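Local coordinates for putative uncharacterized protein (Thermotoga maritima, PDB 3CNN) that binds GTP, probably hydrolyses it, and is probably required for a late step in assembly of the large (50S) ribosomal subunit, at residues Val25-Asp30 with Leu103-Pro108; Leu52-Asp57 with Ile79-Gly84; Glu61-Lys66 with Arg242-Arg247. One frame throughout, in Å; residues are numbered along the deposited sequence.

How the contacts relate
Contacts 1 and 2 lie in one six-stranded sheet of the GTPase domain and share the join between strands 24-30 and 48-54, where the backbone of Arg-29 probably hydrogen-bonds to that of Leu-52 and Asn-54. Contact 1 is the buried centre, mostly valine, isoleucine and leucine between parallel strands. Contact 2 reaches an outer strand of the sheet and is only partly buried; its apolar start gives way to the polar loops that hold guanine. Contact 3 lies nearer the surface and involves no strand: helix 61-73, from the crossover of contact 2, meets the chain's C-terminal part through threonine, arginine and glutamate. Arg-242 of contact 3 touches the backbone of Val-56 and Asp-57 of contact 2.

Contact 1 (Val25-Asp30 with Leu103-Pro108); sequences VVEVRD and LIVGVP
Ile-104 fills the shallow hollow between Val-26 and Val-28, with a different branch on each. Its CD1 rests 3.7 Å from CB of Val-26, the two side chains lying next to each other and pointing the same way. Its CG2, anti to the backbone N, meets Val-28 CG2 (3.6 Å). On the other face Val-105 is the central bump, its CG1 fitting between its neighbours: Val-25 CG1 lies 3.9 Å away, and Glu-27 CG is a little farther off. Between the two faces runs a parallel pairing of Val-25 to Glu-27 with Leu-103 to Val-105, held by three short, straight bonds: Val-26 N to Leu-103 O, Val-105 N to Val-26 O, and Val-28 N to Val-105 O, each 2.8 Å. Beyond them the strands part at Gly-106, where there is no room for a bump: a beta carbon would run into Val-28 O. A water then bridges the widening gap, giving a hydrogen bond to Val-28 O (2.9 Å) and accepting one from Val-107 N. On the Val-105 face, Glu-27 OE2 forms a salt bridge with Arg-29 NH2, which meets it from above the carboxylate plane, while OE1 is met by Ala-39 N. Gly-106 fits the first glycine of a Walker A P-loop, so the pairing probably delivers strand 101-106 to the phosphate-binding turn, and Thr-110 of the GTP site hydrogen-bonds to Val-28 O. Strand 24-30 is paired along its other edge with strand 48-54. Helix 112-120 packs on the Ile-104 face through Ile-115 and Ile-116, and helix 14-19 packs on the Val-105 face through Ile-15 and Leu-19.

Contact 2 (Leu52-Asp57 with Ile79-Gly84); sequences LLNKVD and ITTHKG. With GTP (guanosine-5'-triphosphate), chain B.
Leu-52 and Leu-53 open the contact against Ile-79 and Thr-80 in a short parallel pairing. Leu-53 N donates to Ile-79 O (2.8 Å, 175° at the hydrogen), and Thr-81 N returns a bond to Leu-53 O. On the face that carries Leu-52 and Ile-79, CG of Leu-52 meets CD1 of Ile-79 and its CD2 presses tightly on CG2 of Thr-81. Past the strands both chains turn into loops, and Val-56 N reaches Thr-81 O in a weak bond, while Val-56 CG1 abuts CB of Thr-80. Lys-55 leaves from here, in a left-handed backbone conformation, and lays its extended chain over one face of the guanine. CB lies against the face at N1 and C6; CG is 3.4 Å from C6; CD lies over C4 and C5; CE touches C4 and the ribose O4' (3.6 Å); NZ passes 3.5 Å from O4' and hydrogen-bonds to Asn-109 O. CG of Lys-83 packs on the opposite face of the base, 3.6 Å from C5. An alanine in place of Lys-55 would remove the cover from CG to CE and would probably leave the base freer to shift and Asn-109 O without its mate. Asn-54 ND2 lies 3.6 Å from GTP N7 and hydrogen-bonds to Thr-110 O, linking the base site to the phosphate-binding loop. Asp-57 OD1 accepts from GTP N1 (2.9 Å). Asp-57 OD2 accepts from GTP N2 (3.0 Å). Asp-57 CB lies over a face of the His-82 ring, the carboxylate and ring planes 21° apart. Asn-54 to Asp-57 form the NKxD motif, whose carboxylate reads N1 and N2, and Lys-83 N of the second loop donates to O6; together they select guanine, since adenine offers neither N1 donor nor carbonyl acceptor.

Contact 3 (Glu61-Lys66 with Arg242-Arg247); sequences EKTTKK and RVSFER
Glu-61 of helix 61-73 begins the contact by laying its carboxylate over the guanidinium of Arg-242, the two planes 21° apart. CD sits above one face, offset toward the rim, and CG comes 3.3 Å from NH1. The salt bridge is long (OE2 to NH2 3.9 Å) and rests on charge alone, since no N-H points at the oxygen. NH1 instead makes weak hydrogen bonds to Ala-59 O and Val-56 O. Two residues on, Thr-63 fits into the bend of segment 242-247: CG2, anti to the backbone N, lies 3.2 Å from Glu-246 O and over a face of the Arg-247 guanidinium, and CB meets CB of Ser-244. OG1, hydrogen-bonded to Asp-60 OD1, is 3.2 Å from NH2 of Arg-247, which bends back to donate through NH1 to Ser-244 O. Thr-64 is linked only through water, which binds its OG1 and Ser-244 OG. The chemistry is thus mostly polar, without a clear direct hydrogen bond across the two segments: stacked charges, one methyl group against a backbone carbonyl and a bridging water join the loop after helix 224-236 to helix 61-73, with the Arg-242 side chain about 5 Å from that of the guanine-binding Asp-57.

Contact 1 (Val25-Asp30 with Leu103-Pro108)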
loop_
_atom_site.group_PDB
_atom_site.type_symbol
_atom_site.label_atom_id
_atom_site.label_comp_id
_atom_site.label_asym_id
_atom_site.label_seq_id
_atom_site.Cartn_x
_atom_site.Cartn_y
_atom_site.Cartn_z
ATOM N N VAL A 25 0.004 17.449 0.668
ATOM C CA VAL A 25 -0.424 16.110 0.267
ATOM C C VAL A 25 0.434 15.035 0.937
ATOM O O VAL A 25 1.656 15.070 0.859
ATOM C CB VAL A 25 -0.408 15.937 -1.280
ATOM C CG1 VAL A 25 -0.630 14.449 -1.675
ATOM C CG2 VAL A 25 -1.479 16.828 -1.918
ATOM N N VAL A 26 -0.234 14.115 1.631
ATOM C CA VAL A 26 0.409 12.905 2.152
ATOM C C VAL A 26 0.066 11.679 1.278
ATOM O O VAL A 26 -1.086 11.237 1.189
ATOM C CB VAL A 26 0.091 12.675 3.649
ATOM C CG1 VAL A 26 0.816 11.464 4.164
ATOM C CG2 VAL A 26 0.517 13.899 4.466
ATOM N N GLU A 27 1.092 11.175 0.605
ATOM C CA GLU A 27 0.966 10.030 -0.303
ATOM C C GLU A 27 1.285 8.773 0.497
ATOM O O GLU A 27 2.439 8.497 0.799
ATOM C CB GLU A 27 1.927 10.205 -1.485
ATOM C CG GLU A 27 1.710 9.241 -2.644
ATOM C CD GLU A 27 2.773 9.394 -3.726
ATOM O OE1 GLU A 27 2.582 8.858 -4.825
ATOM O OE2 GLU A 27 3.814 10.033 -3.488
ATOM N N VAL A 28 0.236 8.045 0.871
ATOM C CA VAL A 28 0.357 6.831 1.649
ATOM C C VAL A 28 0.656 5.619 0.740
ATOM O O VAL A 28 -0.216 5.150 -0.033
ATOM C CB VAL A 28 -0.925 6.573 2.445
ATOM C CG1 VAL A 28 -0.783 5.311 3.299
ATOM C CG2 VAL A 28 -1.304 7.812 3.292
ATOM N N ARG A 29 1.890 5.121 0.850
ATOM C CA ARG A 29 2.364 4.003 0.041
ATOM C C ARG A 29 2.544 2.806 0.938
ATOM O O ARG A 29 2.521 2.949 2.169
ATOM C CB ARG A 29 3.688 4.340 -0.648
ATOM C CG ARG A 29 3.658 5.599 -1.451
ATOM C CD ARG A 29 4.846 5.679 -2.334
ATOM N NE ARG A 29 4.851 6.943 -3.044
ATOM C CZ ARG A 29 5.754 7.312 -3.945
ATOM N NH1 ARG A 29 6.731 6.492 -4.283
ATOM N NH2 ARG A 29 5.663 8.514 -4.529
ATOM N N ASP A 30 2.715 1.627 0.329
ATOM C CA ASP A 30 3.040 0.420 1.066
ATOM C C ASP A 30 4.559 0.328 0.972
ATOM O O ASP A 30 5.111 0.435 -0.120
ATOM C CB ASP A 30 2.311 -0.793 0.459
ATOM C CG ASP A 30 2.320 -2.022 1.377
ATOM O OD1 ASP A 30 3.384 -2.387 1.887
ATOM O OD2 ASP A 30 1.261 -2.653 1.592
ATOM N N LEU A 103 -4.322 16.806 2.255
ATOM C CA LEU A 103 -5.036 15.668 1.677
ATOM C C LEU A 103 -4.239 14.382 1.884
ATOM O O LEU A 103 -3.042 14.325 1.601
ATOM C CB LEU A 103 -5.357 15.907 0.189
ATOM C CG LEU A 103 -5.958 14.757 -0.638
ATOM C CD1 LEU A 103 -7.377 14.411 -0.261
ATOM C CD2 LEU A 103 -5.871 15.068 -2.114
ATOM N N ILE A 104 -4.911 13.372 2.427
ATOM C CA ILE A 104 -4.360 12.015 2.488
ATOM C C ILE A 104 -4.731 11.310 1.176
ATOM O O ILE A 104 -5.916 11.184 0.838
ATOM C CB ILE A 104 -4.892 11.208 3.715
ATOM C CG1 ILE A 104 -4.681 11.975 5.047
ATOM C CG2 ILE A 104 -4.260 9.813 3.764
ATOM C CD1 ILE A 104 -3.246 12.423 5.339
ATOM N N VAL A 105 -3.714 10.875 0.436
ATOM C CA VAL A 105 -3.932 10.270 -0.879
ATOM C C VAL A 105 -3.210 8.907 -1.041
ATOM O O VAL A 105 -2.219 8.625 -0.367
ATOM C CB VAL A 105 -3.530 11.271 -1.995
ATOM C CG1 VAL A 105 -2.138 11.002 -2.515
ATOM C CG2 VAL A 105 -4.516 11.226 -3.115
ATOM N N GLY A 106 -3.733 8.061 -1.925
ATOM C CA GLY A 106 -3.060 6.820 -2.290
ATOM C C GLY A 106 -3.944 5.846 -3.044
ATOM O O GLY A 106 -5.178 5.992 -3.089
ATOM N N VAL A 107 -3.300 4.833 -3.625
ATOM C CA VAL A 107 -4.008 3.731 -4.285
ATOM C C VAL A 107 -4.762 2.946 -3.217
ATOM O O VAL A 107 -4.500 3.132 -2.032
ATOM C CB VAL A 107 -3.045 2.868 -5.173
ATOM C CG1 VAL A 107 -2.305 3.766 -6.181
ATOM C CG2 VAL A 107 -2.050 2.055 -4.324
ATOM N N PRO A 108 -5.750 2.121 -3.612
ATOM C CA PRO A 108 -6.520 1.419 -2.585
ATOM C C PRO A 108 -5.672 0.594 -1.607
ATOM O O PRO A 108 -4.594 0.111 -1.971
ATOM C CB PRO A 108 -7.418 0.480 -3.406
ATOM C CG PRO A 108 -7.583 1.172 -4.730
ATOM C CD PRO A 108 -6.236 1.811 -4.974
HETATM O O HOH W 1 -0.269 5.043 -2.966
#

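Contact 2 (Leu52-Asp57 with Ile79-Gly84)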
loop_
_atom_site.group_PDB
_atom_site.type_symbol
_atom_site.label_atom_id
_atom_site.label_comp_id
_atom_site.label_asym_id
_atom_site.label_seq_id
_atom_site.Cartn_x
_atom_site.Cartn_y
_atom_site.Cartn_z
ATOM N N LEU A 52 4.775 8.851 2.498
ATOM C CA LEU A 52 4.637 8.086 3.704
ATOM C C LEU A 52 4.721 6.599 3.339
ATOM O O LEU A 52 3.887 6.099 2.572
ATOM C CB LEU A 52 3.314 8.453 4.386
ATOM C CG LEU A 52 3.038 7.934 5.798
ATOM C CD1 LEU A 52 1.808 8.607 6.395
ATOM C CD2 LEU A 52 2.848 6.417 5.801
ATOM N N LEU A 53 5.760 5.921 3.843
ATOM C CA LEU A 53 5.934 4.480 3.646
ATOM C C LEU A 53 5.277 3.710 4.773
ATOM O O LEU A 53 5.855 3.527 5.847
ATOM C CB LEU A 53 7.397 4.088 3.496
ATOM C CG LEU A 53 8.141 4.742 2.333
ATOM C CD1 LEU A 53 9.577 4.311 2.355
ATOM C CD2 LEU A 53 7.491 4.416 0.974
ATOM N N ASN A 54 4.057 3.254 4.506
ATOM C CA ASN A 54 3.232 2.630 5.519
ATOM C C ASN A 54 3.495 1.117 5.655
ATOM O O ASN A 54 4.112 0.509 4.788
ATOM C CB ASN A 54 1.759 2.915 5.204
ATOM C CG ASN A 54 0.888 2.841 6.415
ATOM O OD1 ASN A 54 1.334 3.113 7.508
ATOM N ND2 ASN A 54 -0.365 2.484 6.226
ATOM N N LYS A 55 3.043 0.548 6.772
ATOM C CA LYS A 55 3.048 -0.891 7.031
ATOM C C LYS A 55 4.460 -1.461 7.161
ATOM O O LYS A 55 4.725 -2.565 6.667
ATOM C CB LYS A 55 2.268 -1.654 5.944
ATOM C CG LYS A 55 0.821 -1.233 5.763
ATOM C CD LYS A 55 0.090 -2.202 4.832
ATOM C CE LYS A 55 -1.385 -1.881 4.711
ATOM N NZ LYS A 55 -2.064 -2.642 3.617
ATOM N N VAL A 56 5.370 -0.714 7.804
ATOM C CA VAL A 56 6.773 -1.152 7.887
ATOM C C VAL A 56 6.874 -2.358 8.812
ATOM O O VAL A 56 7.891 -3.077 8.814
ATOM C CB VAL A 56 7.772 -0.026 8.322
ATOM C CG1 VAL A 56 7.774 1.116 7.317
ATOM C CG2 VAL A 56 7.497 0.471 9.743
ATOM N N ASP A 57 5.790 -2.589 9.561
ATOM C CA ASP A 57 5.716 -3.677 10.523
ATOM C C ASP A 57 5.676 -5.046 9.836
ATOM O O ASP A 57 6.122 -6.048 10.405
ATOM C CB ASP A 57 4.522 -3.490 11.478
ATOM C CG ASP A 57 3.192 -3.400 10.755
ATOM O OD1 ASP A 57 3.135 -2.690 9.740
ATOM O OD2 ASP A 57 2.203 -4.041 11.195
ATOM N N ILE A 79 8.801 9.704 5.000
ATOM C CA ILE A 79 8.756 9.101 6.341
ATOM C C ILE A 79 8.265 7.642 6.284
ATOM O O ILE A 79 7.745 7.199 5.254
ATOM C CB ILE A 79 7.852 9.899 7.315
ATOM C CG1 ILE A 79 6.430 9.998 6.758
ATOM C CG2 ILE A 79 8.444 11.284 7.592
ATOM C CD1 ILE A 79 5.346 9.877 7.805
ATOM N N THR A 80 8.455 6.908 7.386
ATOM C CA THR A 80 7.951 5.541 7.531
ATOM C C THR A 80 7.126 5.416 8.812
ATOM O O THR A 80 7.429 6.077 9.812
ATOM C CB THR A 80 9.093 4.479 7.586
ATOM O OG1 THR A 80 9.762 4.545 8.848
ATOM C CG2 THR A 80 10.117 4.652 6.441
ATOM N N THR A 81 6.097 4.569 8.791
ATOM C CA THR A 81 5.230 4.368 9.959
ATOM C C THR A 81 4.394 3.108 9.798
ATOM O O THR A 81 4.532 2.405 8.813
ATOM C CB THR A 81 4.319 5.601 10.202
ATOM O OG1 THR A 81 3.566 5.444 11.415
ATOM C CG2 THR A 81 3.376 5.823 9.024
ATOM N N HIS A 82 3.536 2.833 10.780
ATOM C CA HIS A 82 2.596 1.714 10.751
ATOM C C HIS A 82 1.482 1.942 11.788
ATOM O O HIS A 82 1.631 2.765 12.672
ATOM C CB HIS A 82 3.323 0.381 11.001
ATOM C CG HIS A 82 3.942 0.269 12.361
ATOM N ND1 HIS A 82 3.330 -0.390 13.408
ATOM C CD2 HIS A 82 5.122 0.728 12.845
ATOM C CE1 HIS A 82 4.101 -0.319 14.479
ATOM N NE2 HIS A 82 5.193 0.350 14.163
ATOM N N LYS A 83 0.370 1.228 11.638
ATOM C CA LYS A 83 -0.744 1.175 12.602
ATOM C C LYS A 83 -0.351 1.402 14.067
ATOM O O LYS A 83 -0.870 2.307 14.719
ATOM C CB LYS A 83 -1.411 -0.203 12.531
ATOM C CG LYS A 83 -2.668 -0.279 11.727
ATOM C CD LYS A 83 -3.609 -1.365 12.249
ATOM C CE LYS A 83 -3.122 -2.798 11.984
ATOM N NZ LYS A 83 -2.107 -3.328 12.968
ATOM N N GLY A 84 0.562 0.567 14.569
ATOM C CA GLY A 84 0.925 0.556 15.986
ATOM C C GLY A 84 1.683 1.771 16.499
ATOM O O GLY A 84 1.804 1.970 17.708
HETATM P PG GTP B . -9.206 1.733 0.820
HETATM O O1G GTP B . -8.659 2.837 -0.090
HETATM O O2G GTP B . -9.491 0.495 -0.019
HETATM O O3G GTP B . -10.517 2.129 1.488
HETATM O O3B GTP B . -8.179 1.318 2.001
HETATM P PB GTP B . -7.367 2.370 2.916
HETATM O O1B GTP B . -6.277 3.018 2.093
HETATM O O2B GTP B . -8.289 3.392 3.532
HETATM O O3A GTP B . -6.674 1.390 3.953
HETATM P PA GTP B . -7.210 0.822 5.334
HETATM O O1A GTP B . -6.747 1.735 6.440
HETATM O O2A GTP B . -8.674 0.491 5.376
HETATM O "O5'" GTP B . -6.296 -0.501 5.437
HETATM C "C5'" GTP B . -6.585 -1.687 4.729
HETATM C "C4'" GTP B . -6.086 -2.842 5.580
HETATM O "O4'" GTP B . -4.740 -2.612 5.940
HETATM C "C3'" GTP B . -6.851 -2.958 6.877
HETATM O "O3'" GTP B . -7.092 -4.328 7.122
HETATM C "C2'" GTP B . -5.918 -2.386 7.919
HETATM O "O2'" GTP B . -6.124 -3.031 9.148
HETATM C "C1'" GTP B . -4.552 -2.693 7.337
HETATM N N9 GTP B . -3.458 -1.769 7.728
HETATM C C8 GTP B . -3.448 -0.388 7.655
HETATM N N7 GTP B . -2.249 0.045 8.093
HETATM C C5 GTP B . -1.495 -1.026 8.459
HETATM C C6 GTP B . -0.203 -1.147 8.964
HETATM O O6 GTP B . 0.483 -0.141 9.179
HETATM N N1 GTP B . 0.316 -2.406 9.234
HETATM C C2 GTP B . -0.459 -3.532 9.001
HETATM N N2 GTP B . 0.023 -4.740 9.259
HETATM N N3 GTP B . -1.738 -3.399 8.491
HETATM C C4 GTP B . -2.247 -2.171 8.227
HETATM O O HOH W 2 1.420 -2.300 13.190
#

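Contact 3 (Glu61-Lys66 with Arg242-Arg247)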
loop_
_atom_site.group_PDB
_atom_site.type_symbol
_atom_site.label_atom_id
_atom_site.label_comp_id
_atom_site.label_asym_id
_atom_site.label_seq_id
_atom_site.Cartn_x
_atom_site.Cartn_y
_atom_site.Cartn_z
ATOM N N GLU A 61 12.655 -4.990 6.757
ATOM C CA GLU A 61 13.313 -3.821 7.348
ATOM C C GLU A 61 14.521 -3.241 6.597
ATOM O O GLU A 61 14.632 -2.007 6.464
ATOM C CB GLU A 61 13.664 -4.103 8.801
ATOM C CG GLU A 61 12.466 -4.003 9.721
ATOM C CD GLU A 61 12.700 -4.677 11.054
ATOM O OE1 GLU A 61 13.028 -5.889 11.063
ATOM O OE2 GLU A 61 12.544 -4.001 12.095
ATOM N N LYS A 62 15.416 -4.097 6.103
ATOM C CA LYS A 62 16.539 -3.578 5.317
ATOM C C LYS A 62 16.129 -3.066 3.945
ATOM O O LYS A 62 16.760 -2.148 3.422
ATOM C CB LYS A 62 17.746 -4.537 5.232
ATOM C CG LYS A 62 17.462 -6.009 5.448
ATOM C CD LYS A 62 18.709 -6.725 5.963
ATOM C CE LYS A 62 19.743 -6.940 4.854
ATOM N NZ LYS A 62 21.036 -7.455 5.419
ATOM N N THR A 63 15.081 -3.644 3.360
ATOM C CA THR A 63 14.517 -3.088 2.134
ATOM C C THR A 63 13.860 -1.724 2.415
ATOM O O THR A 63 14.022 -0.793 1.634
ATOM C CB THR A 63 13.511 -4.039 1.472
ATOM O OG1 THR A 63 14.115 -5.321 1.291
ATOM C CG2 THR A 63 13.072 -3.495 0.109
ATOM N N THR A 64 13.137 -1.606 3.528
ATOM C CA THR A 64 12.542 -0.324 3.910
ATOM C C THR A 64 13.606 0.789 4.021
ATOM O O THR A 64 13.446 1.856 3.414
ATOM C CB THR A 64 11.684 -0.417 5.200
ATOM O OG1 THR A 64 10.627 -1.375 5.024
ATOM C CG2 THR A 64 11.063 0.950 5.537
ATOM N N LYS A 65 14.685 0.527 4.774
ATOM C CA LYS A 65 15.809 1.470 4.921
ATOM C C LYS A 65 16.428 1.851 3.581
ATOM O O LYS A 65 16.857 2.990 3.381
ATOM C CB LYS A 65 16.905 0.898 5.828
ATOM C CG LYS A 65 16.804 1.292 7.308
ATOM C CD LYS A 65 17.922 0.635 8.126
ATOM C CE LYS A 65 17.703 0.817 9.639
ATOM N NZ LYS A 65 16.675 -0.116 10.237
ATOM N N LYS A 66 16.480 0.903 2.658
ATOM C CA LYS A 66 17.054 1.197 1.365
ATOM C C LYS A 66 16.150 2.085 0.531
ATOM O O LYS A 66 16.652 2.913 -0.229
ATOM C CB LYS A 66 17.477 -0.082 0.630
ATOM C CG LYS A 66 18.928 -0.521 0.966
ATOM C CD LYS A 66 19.092 -0.962 2.442
ATOM C CE LYS A 66 20.396 -0.476 3.073
ATOM N NZ LYS A 66 20.399 0.998 3.350
ATOM N N ARG A 242 7.322 -11.297 7.153
ATOM C CA ARG A 242 7.839 -9.959 6.875
ATOM C C ARG A 242 8.569 -9.998 5.555
ATOM O O ARG A 242 9.725 -10.398 5.504
ATOM C CB ARG A 242 8.838 -9.526 7.943
ATOM C CG ARG A 242 8.332 -8.601 9.017
ATOM C CD ARG A 242 9.516 -8.059 9.772
ATOM N NE ARG A 242 9.165 -7.129 10.844
ATOM C CZ ARG A 242 9.153 -5.808 10.705
ATOM N NH1 ARG A 242 9.441 -5.265 9.534
ATOM N NH2 ARG A 242 8.838 -5.027 11.729
ATOM N N VAL A 243 7.897 -9.550 4.499
ATOM C CA VAL A 243 8.375 -9.665 3.126
ATOM C C VAL A 243 8.105 -8.353 2.360
ATOM O O VAL A 243 6.994 -7.828 2.430
ATOM C CB VAL A 243 7.622 -10.846 2.431
ATOM C CG1 VAL A 243 7.891 -10.895 0.958
ATOM C CG2 VAL A 243 8.000 -12.172 3.073
ATOM N N SER A 244 9.115 -7.839 1.644
ATOM C CA SER A 244 8.937 -6.750 0.656
ATOM C C SER A 244 9.025 -7.279 -0.782
ATOM O O SER A 244 9.628 -8.323 -1.030
ATOM C CB SER A 244 9.925 -5.595 0.882
ATOM O OG SER A 244 9.748 -5.044 2.174
ATOM N N PHE A 245 8.419 -6.560 -1.721
ATOM C CA PHE A 245 8.172 -7.098 -3.058
ATOM C C PHE A 245 8.950 -6.349 -4.101
ATOM O O PHE A 245 9.019 -6.768 -5.251
ATOM C CB PHE A 245 6.674 -7.075 -3.375
ATOM C CG PHE A 245 5.828 -7.706 -2.300
ATOM C CD1 PHE A 245 6.028 -9.042 -1.933
ATOM C CD2 PHE A 245 4.871 -6.959 -1.628
ATOM C CE1 PHE A 245 5.265 -9.632 -0.933
ATOM C CE2 PHE A 245 4.103 -7.530 -0.626
ATOM C CZ PHE A 245 4.300 -8.879 -0.274
ATOM N N GLU A 246 9.548 -5.235 -3.696
ATOM C CA GLU A 246 10.483 -4.558 -4.574
ATOM C C GLU A 246 11.571 -3.787 -3.815
ATOM O O GLU A 246 11.389 -3.400 -2.641
ATOM C CB GLU A 246 9.760 -3.715 -5.652
ATOM C CG GLU A 246 8.977 -2.524 -5.164
ATOM C CD GLU A 246 8.024 -1.957 -6.212
ATOM O OE1 GLU A 246 8.138 -2.238 -7.430
ATOM O OE2 GLU A 246 7.129 -1.206 -5.808
ATOM N N ARG A 247 12.695 -3.600 -4.510
ATOM C CA ARG A 247 13.932 -3.028 -3.984
ATOM C C ARG A 247 14.375 -1.919 -4.937
ATOM O O ARG A 247 14.103 -2.007 -6.126
ATOM C CB ARG A 247 15.001 -4.124 -3.890
ATOM C CG ARG A 247 14.937 -4.874 -2.585
ATOM C CD ARG A 247 15.066 -6.392 -2.691
ATOM N NE ARG A 247 14.564 -6.977 -1.441
ATOM C CZ ARG A 247 13.375 -7.566 -1.280
ATOM N NH1 ARG A 247 12.538 -7.718 -2.310
ATOM N NH2 ARG A 247 13.030 -8.023 -0.077
HETATM O O HOH W 3 10.393 -2.434 2.132
#